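Local coordinates for protein AGR_L_2016p (Agrobacterium tumefaciens, PDB 2GVH) that probably hydrolyses the thioester bond of acyl-CoA to release free coenzyme A and a carboxylic acid, using a chain that carries two hotdog-type thioesterase units, at residues T29-I34 with M162-F167; D33-G38 with H89-T94; V72-E77 with H130-P135. One frame throughout, in Å; residues are numbered along the deposited sequence.

Contact 1: T29-I34 with M162-F167; sequences TRLIDI and MVEIVF
Val163 N and Arg30 O make the one hydrogen bond between strands 29-34 and 162-165, 2.9 Å long and nearly straight at 171°, with the donor almost on the line of the carbonyl bond. Met162 CA also leans on Arg30 O, in a CA-H...O contact. The strands cross at 77°, so they touch at a point and no ladder develops. Side chains fill in around that point. Thr29 CG2 meets Val163 CG2 at 3.5 Å, the two side chains lying roughly at right angles. On the other flank the selenium of selenomethionine Met162 rests on Ile32 CB at 4.0 Å; with CG held between the backbone N and the carbonyl carbon (chi1 77°) and a bend at chi3, the chain brings its CE to Ile32 CD1. Leu31 sends CG against Val163 O at 3.8 Å and CD1 against the Glu164 carboxylate, 3.9 Å from OE2. That carboxylate is held by one partner on each oxygen: OE1 accepts Ile165 N through its anti lone pair, at 2.6 Å, and OE2 forms a salt bridge with Arg57 of helix 49-67. Helix 179-198 backs Met162 through Tyr185 and Ala189. Arg30 turns its guanidinium away to Glu92. One backbone bond amid buried apolar groups thus joins the edge strands of the two hotdog sheets, while the charge of Glu164 is probably balanced by Arg57.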
loop_
_atom_site.group_PDB
_atom_site.type_symbol
_atom_site.label_atom_id
_atom_site.label_comp_id
_atom_site.label_asym_id
_atom_site.label_seq_id
_atom_site.Cartn_x
_atom_site.Cartn_y
_atom_site.Cartn_z
ATOM N N THR B 29 -15.725 18.056 -5.035
ATOM C CA THR B 29 -15.112 16.751 -5.245
ATOM C C THR B 29 -15.174 15.936 -3.961
ATOM O O THR B 29 -14.788 16.408 -2.890
ATOM C CB THR B 29 -13.651 16.907 -5.646
ATOM O OG1 THR B 29 -13.558 17.717 -6.813
ATOM C CG2 THR B 29 -13.024 15.559 -5.926
ATOM N N ARG B 30 -15.630 14.701 -4.064
ATOM C CA ARG B 30 -15.772 13.861 -2.888
ATOM C C ARG B 30 -14.912 12.625 -2.984
ATOM O O ARG B 30 -14.841 12.025 -4.036
ATOM C CB ARG B 30 -17.244 13.510 -2.671
ATOM C CG ARG B 30 -18.125 14.704 -3.062
ATOM C CD ARG B 30 -19.607 14.371 -3.181
ATOM N NE ARG B 30 -20.279 14.846 -1.984
ATOM C CZ ARG B 30 -20.869 16.021 -1.895
ATOM N NH1 ARG B 30 -20.898 16.823 -2.950
ATOM N NH2 ARG B 30 -21.434 16.392 -0.765
ATOM N N LEU B 31 -14.260 12.266 -1.885
ATOM C CA LEU B 31 -13.409 11.077 -1.785
ATOM C C LEU B 31 -13.825 10.327 -0.523
ATOM O O LEU B 31 -13.909 10.921 0.539
ATOM C CB LEU B 31 -11.956 11.499 -1.620
ATOM C CG LEU B 31 -10.819 10.485 -1.657
ATOM C CD1 LEU B 31 -9.588 11.163 -2.242
ATOM C CD2 LEU B 31 -10.490 9.870 -0.276
ATOM N N ILE B 32 -14.053 9.030 -0.623
ATOM C CA ILE B 32 -14.683 8.312 0.440
ATOM C C ILE B 32 -13.839 7.130 0.849
ATOM O O ILE B 32 -13.409 6.362 0.002
ATOM C CB ILE B 32 -16.121 7.867 0.068
ATOM C CG1 ILE B 32 -17.030 9.081 0.090
ATOM C CG2 ILE B 32 -16.629 6.953 1.110
ATOM C CD1 ILE B 32 -18.425 8.896 -0.436
ATOM N N ASP B 33 -13.582 7.007 2.145
ATOM C CA ASP B 33 -12.877 5.859 2.675
ATOM C C ASP B 33 -13.677 5.163 3.767
ATOM O O ASP B 33 -14.346 5.795 4.550
ATOM C CB ASP B 33 -11.537 6.284 3.225
ATOM C CG ASP B 33 -10.582 5.095 3.427
ATOM O OD1 ASP B 33 -10.862 3.968 2.915
ATOM O OD2 ASP B 33 -9.544 5.284 4.112
ATOM N N ILE B 34 -13.614 3.853 3.815
ATOM C CA ILE B 34 -14.303 3.093 4.858
ATOM C C ILE B 34 -13.369 2.674 5.957
ATOM O O ILE B 34 -12.332 2.130 5.669
ATOM C CB ILE B 34 -14.888 1.831 4.303
ATOM C CG1 ILE B 34 -15.866 2.171 3.216
ATOM C CG2 ILE B 34 -15.599 1.033 5.410
ATOM C CD1 ILE B 34 -15.736 1.225 2.102
HETATM N N MSE B 162 -18.130 9.489 -6.349
HETATM C CA MSE B 162 -16.856 9.603 -5.622
HETATM C C MSE B 162 -15.652 9.419 -6.522
HETATM O O MSE B 162 -15.715 8.659 -7.485
HETATM C CB MSE B 162 -16.828 8.646 -4.449
HETATM C CG MSE B 162 -16.561 7.183 -4.854
HETATM SE SE MSE B 162 -16.818 5.898 -3.290
HETATM C CE MSE B 162 -18.429 6.068 -3.409
ATOM N N VAL B 163 -14.555 10.104 -6.211
ATOM C CA VAL B 163 -13.320 9.988 -7.005
ATOM C C VAL B 163 -12.156 9.420 -6.182
ATOM O O VAL B 163 -12.220 9.333 -4.976
ATOM C CB VAL B 163 -12.881 11.327 -7.646
ATOM C CG1 VAL B 163 -14.018 12.013 -8.345
ATOM C CG2 VAL B 163 -12.324 12.223 -6.606
ATOM N N GLU B 164 -11.099 9.040 -6.870
ATOM C CA GLU B 164 -9.862 8.594 -6.248
ATOM C C GLU B 164 -8.817 8.714 -7.345
ATOM O O GLU B 164 -9.152 8.724 -8.540
ATOM C CB GLU B 164 -9.965 7.140 -5.760
ATOM C CG GLU B 164 -8.742 6.616 -4.958
ATOM C CD GLU B 164 -8.151 7.625 -3.957
ATOM O OE1 GLU B 164 -7.415 8.544 -4.380
ATOM O OE2 GLU B 164 -8.417 7.488 -2.749
ATOM N N ILE B 165 -7.557 8.810 -6.955
ATOM C CA ILE B 165 -6.490 8.839 -7.941
ATOM C C ILE B 165 -6.072 7.421 -8.218
ATOM O O ILE B 165 -6.267 6.555 -7.371
ATOM C CB ILE B 165 -5.315 9.623 -7.419
ATOM C CG1 ILE B 165 -5.654 11.097 -7.478
ATOM C CG2 ILE B 165 -4.074 9.386 -8.265
ATOM C CD1 ILE B 165 -4.903 11.889 -6.478
ATOM N N VAL B 166 -5.543 7.184 -9.412
ATOM C CA VAL B 166 -4.959 5.909 -9.799
ATOM C C VAL B 166 -3.492 5.861 -9.333
ATOM O O VAL B 166 -2.667 6.677 -9.738
ATOM C CB VAL B 166 -5.083 5.663 -11.340
ATOM C CG1 VAL B 166 -4.389 4.357 -11.779
ATOM C CG2 VAL B 166 -6.529 5.596 -11.769
ATOM N N PHE B 167 -3.175 4.921 -8.455
ATOM C CA PHE B 167 -1.825 4.852 -7.874
ATOM C C PHE B 167 -0.957 3.910 -8.687
ATOM O O PHE B 167 -1.465 2.949 -9.269
ATOM C CB PHE B 167 -1.875 4.342 -6.431
ATOM C CG PHE B 167 -2.555 5.275 -5.473
ATOM C CD1 PHE B 167 -1.951 6.481 -5.083
ATOM C CD2 PHE B 167 -3.816 4.954 -4.965
ATOM C CE1 PHE B 167 -2.589 7.346 -4.188
ATOM C CE2 PHE B 167 -4.470 5.808 -4.087
ATOM C CZ PHE B 167 -3.850 7.008 -3.686
#

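Contact 2: D33-G38 with H89-T94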
loop_
_atom_site.group_PDB
_atom_site.type_symbol
_atom_site.label_atom_id
_atom_site.label_comp_id
_atom_site.label_asym_id
_atom_site.label_seq_id
_atom_site.Cartn_x
_atom_site.Cartn_y
_atom_site.Cartn_z
ATOM N N ASP B 33 -13.582 7.007 2.145
ATOM C CA ASP B 33 -12.877 5.859 2.675
ATOM C C ASP B 33 -13.677 5.163 3.767
ATOM O O ASP B 33 -14.346 5.795 4.550
ATOM C CB ASP B 33 -11.537 6.284 3.225
ATOM C CG ASP B 33 -10.582 5.095 3.427
ATOM O OD1 ASP B 33 -10.862 3.968 2.915
ATOM O OD2 ASP B 33 -9.544 5.284 4.112
ATOM N N ILE B 34 -13.614 3.853 3.815
ATOM C CA ILE B 34 -14.303 3.093 4.858
ATOM C C ILE B 34 -13.369 2.674 5.957
ATOM O O ILE B 34 -12.332 2.130 5.669
ATOM C CB ILE B 34 -14.888 1.831 4.303
ATOM C CG1 ILE B 34 -15.866 2.171 3.216
ATOM C CG2 ILE B 34 -15.599 1.033 5.410
ATOM C CD1 ILE B 34 -15.736 1.225 2.102
ATOM N N VAL B 35 -13.742 2.909 7.211
ATOM C CA VAL B 35 -13.021 2.300 8.351
ATOM C C VAL B 35 -13.942 1.233 8.938
ATOM O O VAL B 35 -14.998 1.564 9.464
ATOM C CB VAL B 35 -12.705 3.350 9.447
ATOM C CG1 VAL B 35 -12.053 2.717 10.647
ATOM C CG2 VAL B 35 -11.840 4.435 8.915
ATOM N N PHE B 36 -13.554 -0.025 8.853
ATOM C CA PHE B 36 -14.377 -1.131 9.384
ATOM C C PHE B 36 -14.368 -1.285 10.905
ATOM O O PHE B 36 -13.369 -0.969 11.546
ATOM C CB PHE B 36 -13.925 -2.468 8.779
ATOM C CG PHE B 36 -14.343 -2.659 7.368
ATOM C CD1 PHE B 36 -13.552 -2.203 6.323
ATOM C CD2 PHE B 36 -15.538 -3.279 7.070
ATOM C CE1 PHE B 36 -13.958 -2.360 4.983
ATOM C CE2 PHE B 36 -15.950 -3.441 5.740
ATOM C CZ PHE B 36 -15.161 -2.985 4.701
ATOM N N PRO B 37 -15.464 -1.819 11.485
ATOM C CA PRO B 37 -15.544 -1.994 12.935
ATOM C C PRO B 37 -14.391 -2.843 13.432
ATOM O O PRO B 37 -14.113 -3.890 12.861
ATOM C CB PRO B 37 -16.873 -2.729 13.126
ATOM C CG PRO B 37 -17.666 -2.331 11.968
ATOM C CD PRO B 37 -16.697 -2.281 10.830
ATOM N N GLY B 38 -13.700 -2.373 14.457
ATOM C CA GLY B 38 -12.608 -3.129 15.019
ATOM C C GLY B 38 -11.266 -2.993 14.320
ATOM O O GLY B 38 -10.276 -3.550 14.809
ATOM N N HIS B 89 -16.858 3.443 10.387
ATOM C CA HIS B 89 -17.339 4.667 9.744
ATOM C C HIS B 89 -17.199 4.708 8.202
ATOM O O HIS B 89 -16.195 4.305 7.626
ATOM C CB HIS B 89 -16.580 5.884 10.317
ATOM C CG HIS B 89 -16.856 6.155 11.762
ATOM N ND1 HIS B 89 -16.176 5.523 12.786
ATOM C CD2 HIS B 89 -17.749 6.984 12.355
ATOM C CE1 HIS B 89 -16.636 5.956 13.947
ATOM N NE2 HIS B 89 -17.588 6.842 13.710
ATOM N N ILE B 90 -18.189 5.237 7.515
ATOM C CA ILE B 90 -17.904 5.716 6.174
ATOM C C ILE B 90 -17.462 7.161 6.263
ATOM O O ILE B 90 -18.188 7.991 6.810
ATOM C CB ILE B 90 -19.080 5.663 5.223
ATOM C CG1 ILE B 90 -19.525 4.239 5.001
ATOM C CG2 ILE B 90 -18.645 6.210 3.906
ATOM C CD1 ILE B 90 -20.893 4.136 4.326
ATOM N N VAL B 91 -16.292 7.464 5.714
ATOM C CA VAL B 91 -15.694 8.796 5.891
ATOM C C VAL B 91 -15.613 9.541 4.591
ATOM O O VAL B 91 -15.005 9.067 3.635
ATOM C CB VAL B 91 -14.304 8.700 6.582
ATOM C CG1 VAL B 91 -13.834 10.028 7.011
ATOM C CG2 VAL B 91 -14.469 7.883 7.820
ATOM N N GLU B 92 -16.230 10.696 4.541
ATOM C CA GLU B 92 -16.299 11.433 3.297
ATOM C C GLU B 92 -15.482 12.692 3.342
ATOM O O GLU B 92 -15.648 13.494 4.229
ATOM C CB GLU B 92 -17.740 11.791 2.968
ATOM C CG GLU B 92 -17.918 12.262 1.538
ATOM C CD GLU B 92 -19.338 12.690 1.187
ATOM O OE1 GLU B 92 -20.249 12.553 2.010
ATOM O OE2 GLU B 92 -19.548 13.206 0.072
ATOM N N PHE B 93 -14.614 12.873 2.357
ATOM C CA PHE B 93 -13.820 14.077 2.249
ATOM C C PHE B 93 -14.326 14.905 1.064
ATOM O O PHE B 93 -14.302 14.450 -0.080
ATOM C CB PHE B 93 -12.358 13.712 2.073
ATOM C CG PHE B 93 -11.812 12.851 3.185
ATOM C CD1 PHE B 93 -12.112 11.502 3.250
ATOM C CD2 PHE B 93 -10.986 13.387 4.149
ATOM C CE1 PHE B 93 -11.619 10.703 4.270
ATOM C CE2 PHE B 93 -10.487 12.611 5.168
ATOM C CZ PHE B 93 -10.795 11.246 5.234
ATOM N N THR B 94 -14.763 16.108 1.328
ATOM C CA THR B 94 -15.312 16.984 0.253
ATOM C C THR B 94 -14.429 18.206 0.118
ATOM O O THR B 94 -13.975 18.731 1.126
ATOM C CB THR B 94 -16.682 17.552 0.590
ATOM O OG1 THR B 94 -16.591 18.069 1.903
ATOM C CG2 THR B 94 -17.739 16.528 0.615
#
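Asp33 and Val91 exchange two backbone hydrogen bonds, Asp33 N to Val91 O at 2.9 Å and Val91 N to Asp33 O at 2.8 Å. Two residues on, Val35 and His89 repeat the exchange, with Val35 N to His89 O at 2.9 Å and His89 N to Val35 O at 2.8 Å. Between these antiparallel hydrogen-bonded pairs sits the non-hydrogen-bonded pair Ile34-Ile90, where Ile34 CA approaches His89 O at 3.6 Å as a CA-H...O contact. The strand directions make an angle of 152°, so the pair is antiparallel but twisted. On the face of Asp33, Val35, His89 and Val91, the closest side-chain approach is Val91 CB to Asp33 O, 3.5 Å; Val35 CG2 and Val91 CG2 come no nearer than 4.5 Å. CG1 is anti to the backbone N in both valines (chi1 176° in Val35, -168° in Val91), which sets each CG2 anti to its own carbonyl carbon. Leu46 of helix 40-46 packs onto Asp33, Val35 and Val91 there. The opposite face carries Ile34 and Ile90 against helix 179-198 of the other thioesterase unit. Ile34 CG2 also lies 3.8 Å above one face of the Phe36 ring, offset toward its rim. Four backbone bonds zip the pair, so the Asp33 carboxylate is left to turn to His42 in a weak hydrogen bond and to Lys188 in a long, weak ion pair.

Contact 3: V72-E77 with H130-P135; sequences VTASCE and HMVAIP
A classic beta bulge interrupts the antiparallel pairing of strands 71-80 and 121-133: Ala74 and Ser75 both face His130. His130 O takes Ala74 N at 2.9 Å and, weakly, Ser75 N at 3.3 Å, while His130 N returns a straight bond to Ser75 O at 2.9 Å. Before the bulge the register is regular, Val72 and Val132 exchanging two backbone bonds. At the bulge Ala74 CB points toward the partner strand and meets Val132 CG2, 3.6 Å away. Beyond it the His130 ring reaches along the strand to Glu77. With CG anti to the carbonyl carbon (chi1 -60°), His130 gives NE2-H to Glu77 OE2 at 2.8 Å, in the ring plane but 25° out of the carboxylate plane, to an oxygen met on its anti side; the carboxylate and ring planes differ by 28°. Ser75 OG approaches the ring obliquely, 3.3 Å from CD2. At the loop end, Val72 CG2 packs against Ile134 CG1 at 4.1 Å. On the other face, selenomethionine Met131, bent at chi2 and chi3, turns its end toward Thr73, whose hydroxyl is hydrogen-bonded to Asp56. Phe60 and Ala63 of helix 49-67 lie against Met131, so this face looks to the central helix, while Ser75 and Cys76 continue the sheet into a strand of the second subunit and Val72 and Ile134 pack on its Arg176.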
loop_
_atom_site.group_PDB
_atom_site.type_symbol
_atom_site.label_atom_id
_atom_site.label_comp_id
_atom_site.label_asym_id
_atom_site.label_seq_id
_atom_site.Cartn_x
_atom_site.Cartn_y
_atom_site.Cartn_z
ATOM N N VAL B 72 0.880 22.152 -6.212
ATOM C CA VAL B 72 1.465 21.706 -4.958
ATOM C C VAL B 72 0.735 22.356 -3.795
ATOM O O VAL B 72 -0.010 23.339 -3.962
ATOM C CB VAL B 72 2.950 22.056 -4.848
ATOM C CG1 VAL B 72 3.740 21.263 -5.865
ATOM C CG2 VAL B 72 3.187 23.601 -4.987
ATOM N N THR B 73 0.963 21.812 -2.611
ATOM C CA THR B 73 0.393 22.350 -1.411
ATOM C C THR B 73 1.389 23.305 -0.798
ATOM O O THR B 73 2.436 22.889 -0.301
ATOM C CB THR B 73 0.044 21.253 -0.477
ATOM O OG1 THR B 73 -0.886 20.404 -1.135
ATOM C CG2 THR B 73 -0.606 21.798 0.756
ATOM N N ALA B 74 1.076 24.598 -0.863
ATOM C CA ALA B 74 1.981 25.600 -0.309
ATOM C C ALA B 74 1.773 25.616 1.196
ATOM O O ALA B 74 2.725 25.722 1.978
ATOM C CB ALA B 74 1.715 26.953 -0.902
ATOM N N SER B 75 0.518 25.479 1.612
ATOM C CA SER B 75 0.251 25.537 3.033
ATOM C C SER B 75 -1.097 25.012 3.448
ATOM O O SER B 75 -2.036 24.928 2.653
ATOM C CB SER B 75 0.441 26.968 3.552
ATOM O OG SER B 75 -0.759 27.656 3.477
ATOM N N CYS B 76 -1.169 24.723 4.735
ATOM C CA CYS B 76 -2.292 24.049 5.336
ATOM C C CYS B 76 -2.686 24.797 6.621
ATOM O O CYS B 76 -1.890 24.897 7.535
ATOM C CB CYS B 76 -1.807 22.659 5.664
ATOM S SG CYS B 76 -2.985 21.627 6.411
ATOM N N GLU B 77 -3.887 25.348 6.692
ATOM C CA GLU B 77 -4.286 26.120 7.870
ATOM C C GLU B 77 -4.591 25.220 9.032
ATOM O O GLU B 77 -4.786 24.020 8.837
ATOM C CB GLU B 77 -5.467 27.051 7.560
ATOM C CG GLU B 77 -4.981 28.453 7.217
ATOM C CD GLU B 77 -6.083 29.401 6.770
ATOM O OE1 GLU B 77 -7.098 29.526 7.488
ATOM O OE2 GLU B 77 -5.924 30.047 5.707
ATOM N N HIS B 130 -4.064 25.790 0.820
ATOM C CA HIS B 130 -3.639 26.746 -0.176
ATOM C C HIS B 130 -2.788 26.054 -1.209
ATOM O O HIS B 130 -1.593 25.769 -0.966
ATOM C CB HIS B 130 -2.893 27.909 0.470
ATOM C CG HIS B 130 -3.712 28.662 1.474
ATOM N ND1 HIS B 130 -4.470 29.768 1.137
ATOM C CD2 HIS B 130 -3.899 28.463 2.803
ATOM C CE1 HIS B 130 -5.085 30.219 2.216
ATOM N NE2 HIS B 130 -4.758 29.442 3.237
HETATM N N MSE B 131 -3.418 25.732 -2.344
HETATM C CA MSE B 131 -2.699 25.108 -3.453
HETATM C C MSE B 131 -2.105 26.215 -4.297
HETATM O O MSE B 131 -2.598 27.320 -4.276
HETATM C CB MSE B 131 -3.615 24.247 -4.304
HETATM C CG MSE B 131 -4.540 23.333 -3.521
HETATM SE SE MSE B 131 -3.614 22.225 -2.233
HETATM C CE MSE B 131 -2.769 20.915 -3.428
ATOM N N VAL B 132 -1.013 25.909 -4.987
ATOM C CA VAL B 132 -0.353 26.810 -5.909
ATOM C C VAL B 132 -0.086 26.025 -7.181
ATOM O O VAL B 132 0.281 24.841 -7.134
ATOM C CB VAL B 132 0.976 27.319 -5.335
ATOM C CG1 VAL B 132 1.772 28.096 -6.384
ATOM C CG2 VAL B 132 0.740 28.175 -4.120
ATOM N N ALA B 133 -0.301 26.690 -8.315
ATOM C CA ALA B 133 -0.147 26.069 -9.621
ATOM C C ALA B 133 1.304 26.144 -10.021
ATOM O O ALA B 133 1.916 27.193 -9.888
ATOM C CB ALA B 133 -1.002 26.809 -10.636
ATOM N N ILE B 134 1.865 25.038 -10.496
ATOM C CA ILE B 134 3.193 25.072 -11.127
ATOM C C ILE B 134 3.031 24.623 -12.571
ATOM O O ILE B 134 3.199 23.444 -12.882
ATOM C CB ILE B 134 4.226 24.147 -10.426
ATOM C CG1 ILE B 134 4.215 24.336 -8.896
ATOM C CG2 ILE B 134 5.614 24.348 -11.047
ATOM C CD1 ILE B 134 4.887 25.566 -8.399
ATOM N N PRO B 135 2.691 25.561 -13.454
ATOM C CA PRO B 135 2.426 25.197 -14.842
ATOM C C PRO B 135 3.694 24.807 -15.599
ATOM O O PRO B 135 4.770 25.368 -15.353
ATOM C CB PRO B 135 1.814 26.474 -15.426
ATOM C CG PRO B 135 2.393 27.581 -14.594
ATOM C CD PRO B 135 2.541 27.008 -13.212
#

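In the fold
From the N terminus, strand 29-35 starts both contact 1 and contact 2. Contact 2 closes the shorter loop, of 50 residues, which takes in helices 40-46 and 49-67 before strand 89-100 pairs beside it. Contact 3 starts inside that loop, on strand 71-80, and ends beyond it on strand 121-133, so contacts 2 and 3 cross along the chain; they fasten opposite edges of the five-stranded sheet. Contact 1 spans 127 residues, enclosing contact 3, and joins this sheet to strand 160-165 of the second one. Contacts 1 and 2 meet directly through Ile32 on Ile90, whereas contact 3 lies apart, its nearest atoms about 10 Å from contact 1; contacts 1 and 3 both reach the second subunit.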